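Local coordinates for protein catalase (Corynebacterium glutamicum, PDB 4B7H) that breaks hydrogen peroxide down to water and oxygen at a buried heme, and is caught here with the inhibitor nitric oxide on the heme iron, at residues Glu62-His70 with Ala353-Gly361. Sequence-based numbering, arbitrary orientation.
Sequences ENVPERIPH and ADQQRYRIG. With HEM (protoporphyrin IX containing Fe), chain E; NO (nitric oxide), chain F.
Gln355 reaches from the end of helix 343-359 to the loop 62-70 and reads the backbone of Ile68 with its whole amide. Ile68 N donates to Gln355 OE1 at 2.9 Å, and Gln355 NE2 returns a bond to Ile68 O at 2.8 Å. Both are nearly straight, lie in the carbonyl plane and use a lone pair, so the amide cannot rotate without losing them. With CG anti to the backbone N (chi1 -177°) and the chain extended beyond it, the amide is carried straight off the helix. A water donates to both Gln355 OE1 and Glu66 O.

One turn on, Arg359 NH2 sits over the rim of the Arg67 guanidinium face, 3.6 Å from Arg67 NH2, while Arg67 CG lies over the rim of the Arg359 face; the planes are 31° apart. Heme propionates and main-chain carbonyls together offset the like charges: a bend at chi3 (75°) turns Arg359 so that NE bonds HEM O2A and NH2 bonds HEM O1A (2.8 Å), Arg67 NE serves the other propionate at O1D (2.9 Å), and Glu324 O accepts from both arginines. Gln356 NE2 adds a second bond to O1A. A water links Arg359 NH1 to Pro65 O. Farther out, Pro65 CG lies obliquely against Tyr358 CE2, whose hydroxyl bonds Asn63 O of a second subunit.

Beyond Ile68 the chain runs to His70, its ring stacked over heme pyrrole carbons on the nitric oxide side, as in the distal pocket of heme catalases. The paired arginines probably keep both propionates ionised, and the Gln355 bonds fix the backbone just ahead of that histidine.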
loop_
_atom_site.group_PDB
_atom_site.type_symbol
_atom_site.label_atom_id
_atom_site.label_comp_id
_atom_site.label_asym_id
_atom_site.label_seq_id
_atom_site.Cartn_x
_atom_site.Cartn_y
_atom_site.Cartn_z
ATOM N N GLU A 62 -12.767 0.579 0.621
ATOM C CA GLU A 62 -13.343 -0.769 0.658
ATOM C C GLU A 62 -12.702 -1.744 -0.314
ATOM O O GLU A 62 -12.566 -2.926 -0.006
ATOM C CB GLU A 62 -14.853 -0.725 0.402
ATOM C CG GLU A 62 -15.587 -0.157 1.578
ATOM C CD GLU A 62 -17.097 -0.203 1.461
ATOM O OE1 GLU A 62 -17.654 -0.986 0.649
ATOM O OE2 GLU A 62 -17.744 0.554 2.220
ATOM N N ASN A 63 -12.343 -1.260 -1.502
ATOM C CA ASN A 63 -11.829 -2.145 -2.537
ATOM C C ASN A 63 -10.353 -2.450 -2.366
ATOM O O ASN A 63 -9.584 -1.617 -1.891
ATOM C CB ASN A 63 -12.069 -1.564 -3.936
ATOM C CG ASN A 63 -13.516 -1.661 -4.372
ATOM O OD1 ASN A 63 -14.287 -2.498 -3.882
ATOM N ND2 ASN A 63 -13.890 -0.812 -5.313
ATOM N N VAL A 64 -9.981 -3.660 -2.767
ATOM C CA VAL A 64 -8.616 -4.155 -2.723
ATOM C C VAL A 64 -8.331 -4.779 -4.091
ATOM O O VAL A 64 -9.262 -5.055 -4.838
ATOM C CB VAL A 64 -8.474 -5.183 -1.590
ATOM C CG1 VAL A 64 -8.704 -4.502 -0.249
ATOM C CG2 VAL A 64 -9.475 -6.332 -1.768
ATOM N N PRO A 65 -7.049 -4.979 -4.441
ATOM C CA PRO A 65 -6.780 -5.613 -5.737
ATOM C C PRO A 65 -7.430 -6.995 -5.818
ATOM O O PRO A 65 -7.331 -7.799 -4.890
ATOM C CB PRO A 65 -5.255 -5.741 -5.751
ATOM C CG PRO A 65 -4.782 -4.700 -4.776
ATOM C CD PRO A 65 -5.808 -4.710 -3.696
ATOM N N GLU A 66 -8.118 -7.266 -6.922
ATOM C CA GLU A 66 -8.666 -8.600 -7.134
ATOM C C GLU A 66 -7.515 -9.542 -7.506
ATOM O O GLU A 66 -6.444 -9.089 -7.931
ATOM C CB GLU A 66 -9.732 -8.578 -8.241
ATOM C CG GLU A 66 -9.152 -8.360 -9.640
ATOM C CD GLU A 66 -10.206 -8.207 -10.736
ATOM O OE1 GLU A 66 -11.360 -7.811 -10.435
ATOM O OE2 GLU A 66 -9.873 -8.479 -11.920
ATOM N N ARG A 67 -7.724 -10.848 -7.353
ATOM C CA ARG A 67 -6.731 -11.821 -7.795
ATOM C C ARG A 67 -6.440 -11.695 -9.285
ATOM O O ARG A 67 -7.352 -11.463 -10.096
ATOM C CB ARG A 67 -7.247 -13.239 -7.583
ATOM C CG ARG A 67 -7.416 -13.636 -6.153
ATOM C CD ARG A 67 -8.409 -14.805 -6.111
ATOM N NE ARG A 67 -8.502 -15.397 -4.785
ATOM C CZ ARG A 67 -9.141 -14.838 -3.762
ATOM N NH1 ARG A 67 -9.777 -13.671 -3.915
ATOM N NH2 ARG A 67 -9.153 -15.450 -2.584
ATOM N N ILE A 68 -5.176 -11.902 -9.653
ATOM C CA ILE A 68 -4.829 -12.175 -11.046
ATOM C C ILE A 68 -4.081 -13.510 -11.118
ATOM O O ILE A 68 -3.027 -13.671 -10.493
ATOM C CB ILE A 68 -4.000 -11.028 -11.698
ATOM C CG1 ILE A 68 -3.610 -11.423 -13.128
ATOM C CG2 ILE A 68 -2.765 -10.650 -10.861
ATOM C CD1 ILE A 68 -2.928 -10.309 -13.931
ATOM N N PRO A 69 -4.649 -14.510 -11.824
ATOM C CA PRO A 69 -5.999 -14.580 -12.382
ATOM C C PRO A 69 -6.968 -15.121 -11.322
ATOM O O PRO A 69 -6.646 -15.054 -10.128
ATOM C CB PRO A 69 -5.833 -15.574 -13.552
ATOM C CG PRO A 69 -4.547 -16.350 -13.252
ATOM C CD PRO A 69 -3.948 -15.793 -11.984
ATOM N N HIS A 70 -8.127 -15.622 -11.751
ATOM C CA HIS A 70 -9.146 -16.221 -10.874
ATOM C C HIS A 70 -9.842 -15.180 -9.983
ATOM O O HIS A 70 -10.279 -15.491 -8.875
ATOM C CB HIS A 70 -8.585 -17.368 -10.020
ATOM C CG HIS A 70 -8.131 -18.571 -10.801
ATOM N ND1 HIS A 70 -8.893 -19.717 -10.916
ATOM C CD2 HIS A 70 -6.965 -18.830 -11.445
ATOM C CE1 HIS A 70 -8.228 -20.619 -11.618
ATOM N NE2 HIS A 70 -7.059 -20.105 -11.957
ATOM N N ALA A 353 1.989 -16.845 -2.549
ATOM C CA ALA A 353 2.313 -16.058 -1.369
ATOM C C ALA A 353 2.829 -14.687 -1.780
ATOM O O ALA A 353 2.546 -13.691 -1.124
ATOM C CB ALA A 353 3.335 -16.774 -0.503
ATOM N N ASP A 354 3.587 -14.633 -2.871
ATOM C CA ASP A 354 4.080 -13.359 -3.362
ATOM C C ASP A 354 2.907 -12.428 -3.687
ATOM O O ASP A 354 2.885 -11.266 -3.266
ATOM C CB ASP A 354 4.969 -13.552 -4.592
ATOM C CG ASP A 354 5.487 -12.244 -5.132
ATOM O OD1 ASP A 354 6.217 -11.552 -4.391
ATOM O OD2 ASP A 354 5.156 -11.889 -6.283
ATOM N N GLN A 355 1.929 -12.919 -4.441
ATOM C CA GLN A 355 0.786 -12.068 -4.763
ATOM C C GLN A 355 -0.011 -11.706 -3.506
ATOM O O GLN A 355 -0.464 -10.567 -3.349
ATOM C CB GLN A 355 -0.142 -12.691 -5.810
ATOM C CG GLN A 355 -1.274 -11.707 -6.144
ATOM C CD GLN A 355 -2.104 -12.051 -7.365
ATOM O OE1 GLN A 355 -3.278 -11.659 -7.445
ATOM N NE2 GLN A 355 -1.511 -12.751 -8.332
ATOM N N GLN A 356 -0.162 -12.666 -2.600
ATOM C CA GLN A 356 -0.967 -12.448 -1.405
ATOM C C GLN A 356 -0.371 -11.396 -0.475
ATOM O O GLN A 356 -1.110 -10.611 0.129
ATOM C CB GLN A 356 -1.212 -13.785 -0.701
ATOM C CG GLN A 356 -2.193 -14.645 -1.492
ATOM C CD GLN A 356 -1.982 -16.134 -1.330
ATOM O OE1 GLN A 356 -1.131 -16.586 -0.556
ATOM N NE2 GLN A 356 -2.774 -16.916 -2.070
ATOM N N ARG A 357 0.958 -11.358 -0.387
ATOM C CA ARG A 357 1.630 -10.320 0.386
ATOM C C ARG A 357 1.239 -8.928 -0.127
ATOM O O ARG A 357 1.132 -7.991 0.658
ATOM C CB ARG A 357 3.149 -10.507 0.318
ATOM C CG ARG A 357 3.637 -11.716 1.101
ATOM C CD ARG A 357 5.081 -12.116 0.760
ATOM N NE ARG A 357 5.357 -13.434 1.324
ATOM C CZ ARG A 357 5.905 -14.455 0.671
ATOM N NH1 ARG A 357 6.331 -14.311 -0.580
ATOM N NH2 ARG A 357 6.049 -15.619 1.298
ATOM N N TYR A 358 1.036 -8.798 -1.438
ATOM C CA TYR A 358 0.610 -7.530 -2.046
ATOM C C TYR A 358 -0.911 -7.325 -1.982
ATOM O O TYR A 358 -1.399 -6.268 -1.569
ATOM C CB TYR A 358 1.045 -7.493 -3.512
ATOM C CG TYR A 358 0.355 -6.415 -4.328
ATOM C CD1 TYR A 358 0.639 -5.075 -4.108
ATOM C CD2 TYR A 358 -0.595 -6.737 -5.293
ATOM C CE1 TYR A 358 0.007 -4.085 -4.833
ATOM C CE2 TYR A 358 -1.233 -5.748 -6.028
ATOM C CZ TYR A 358 -0.929 -4.423 -5.784
ATOM O OH TYR A 358 -1.541 -3.413 -6.488
ATOM N N ARG A 359 -1.650 -8.336 -2.435
ATOM C CA ARG A 359 -3.096 -8.269 -2.616
ATOM C C ARG A 359 -3.817 -8.046 -1.292
ATOM O O ARG A 359 -4.807 -7.321 -1.223
ATOM C CB ARG A 359 -3.563 -9.582 -3.268
ATOM C CG ARG A 359 -5.042 -9.705 -3.396
ATOM C CD ARG A 359 -5.436 -10.898 -4.223
ATOM N NE ARG A 359 -5.304 -12.211 -3.588
ATOM C CZ ARG A 359 -6.132 -12.698 -2.667
ATOM N NH1 ARG A 359 -7.117 -11.948 -2.183
ATOM N NH2 ARG A 359 -5.953 -13.938 -2.209
ATOM N N ILE A 360 -3.329 -8.711 -0.256
ATOM C CA ILE A 360 -3.934 -8.653 1.069
ATOM C C ILE A 360 -3.064 -7.819 2.009
ATOM O O ILE A 360 -3.520 -6.809 2.530
ATOM C CB ILE A 360 -4.150 -10.057 1.656
ATOM C CG1 ILE A 360 -4.947 -10.932 0.683
ATOM C CG2 ILE A 360 -4.869 -9.950 2.998
ATOM C CD1 ILE A 360 -4.912 -12.422 1.035
ATOM N N GLY A 361 -1.809 -8.230 2.200
ATOM C CA GLY A 361 -0.884 -7.502 3.048
ATOM C C GLY A 361 0.157 -8.438 3.630
ATOM O O GLY A 361 -0.016 -9.663 3.606
HETATM C CHA HEM E . -4.838 -18.234 -8.668
HETATM C CHB HEM E . -0.220 -18.205 -10.149
HETATM C CHC HEM E . -1.084 -22.234 -12.691
HETATM C CHD HEM E . -5.013 -22.930 -9.997
HETATM C C1A HEM E . -3.529 -17.867 -8.858
HETATM C C2A HEM E . -2.873 -16.721 -8.256
HETATM C C3A HEM E . -1.594 -16.735 -8.661
HETATM C C4A HEM E . -1.403 -17.871 -9.530
HETATM C CMA HEM E . -0.471 -15.755 -8.304
HETATM C CAA HEM E . -3.554 -15.706 -7.312
HETATM C CBA HEM E . -3.467 -16.215 -5.880
HETATM C CGA HEM E . -3.935 -15.201 -4.870
HETATM O O1A HEM E . -4.570 -15.634 -3.876
HETATM O O2A HEM E . -3.685 -13.978 -5.028
HETATM C C1B HEM E . -0.045 -19.278 -10.993
HETATM C C2B HEM E . 1.158 -19.591 -11.732
HETATM C C3B HEM E . 0.901 -20.700 -12.457
HETATM C C4B HEM E . -0.453 -21.118 -12.168
HETATM C CMB HEM E . 2.449 -18.749 -11.673
HETATM C CAB HEM E . 1.816 -21.498 -13.405
HETATM C CBB HEM E . 3.141 -21.519 -13.268
HETATM C C1C HEM E . -2.138 -22.871 -12.060
HETATM C C2C HEM E . -2.483 -24.284 -12.114
HETATM C C3C HEM E . -3.581 -24.457 -11.357
HETATM C C4C HEM E . -3.935 -23.170 -10.797
HETATM C CMC HEM E . -1.713 -25.352 -12.928
HETATM C CAC HEM E . -4.357 -25.750 -11.006
HETATM C CBC HEM E . -3.771 -26.959 -10.966
HETATM C C1D HEM E . -5.353 -21.716 -9.465
HETATM C C2D HEM E . -6.553 -21.503 -8.724
HETATM C C3D HEM E . -6.515 -20.058 -8.306
HETATM C C4D HEM E . -5.284 -19.525 -8.822
HETATM C CMD HEM E . -7.653 -22.520 -8.429
HETATM C CAD HEM E . -7.575 -19.359 -7.468
HETATM C CBD HEM E . -7.384 -19.770 -6.009
HETATM C CGD HEM E . -8.514 -19.132 -5.258
HETATM O O1D HEM E . -8.265 -18.239 -4.410
HETATM O O2D HEM E . -9.685 -19.503 -5.526
HETATM N NA HEM E . -2.603 -18.558 -9.625
HETATM N NB HEM E . -1.009 -20.220 -11.278
HETATM N NC HEM E . -3.044 -22.220 -11.238
HETATM N ND HEM E . -4.624 -20.531 -9.517
HETATM FE FE HEM E . -2.852 -20.371 -10.456
HETATM N N NO F . -3.561 -19.783 -11.883
HETATM O O NO F . -3.772 -19.796 -12.976
HETATM O O HOH W 1 -8.347 -9.481 -2.933
HETATM O O HOH W 2 -3.921 -9.009 -6.807
#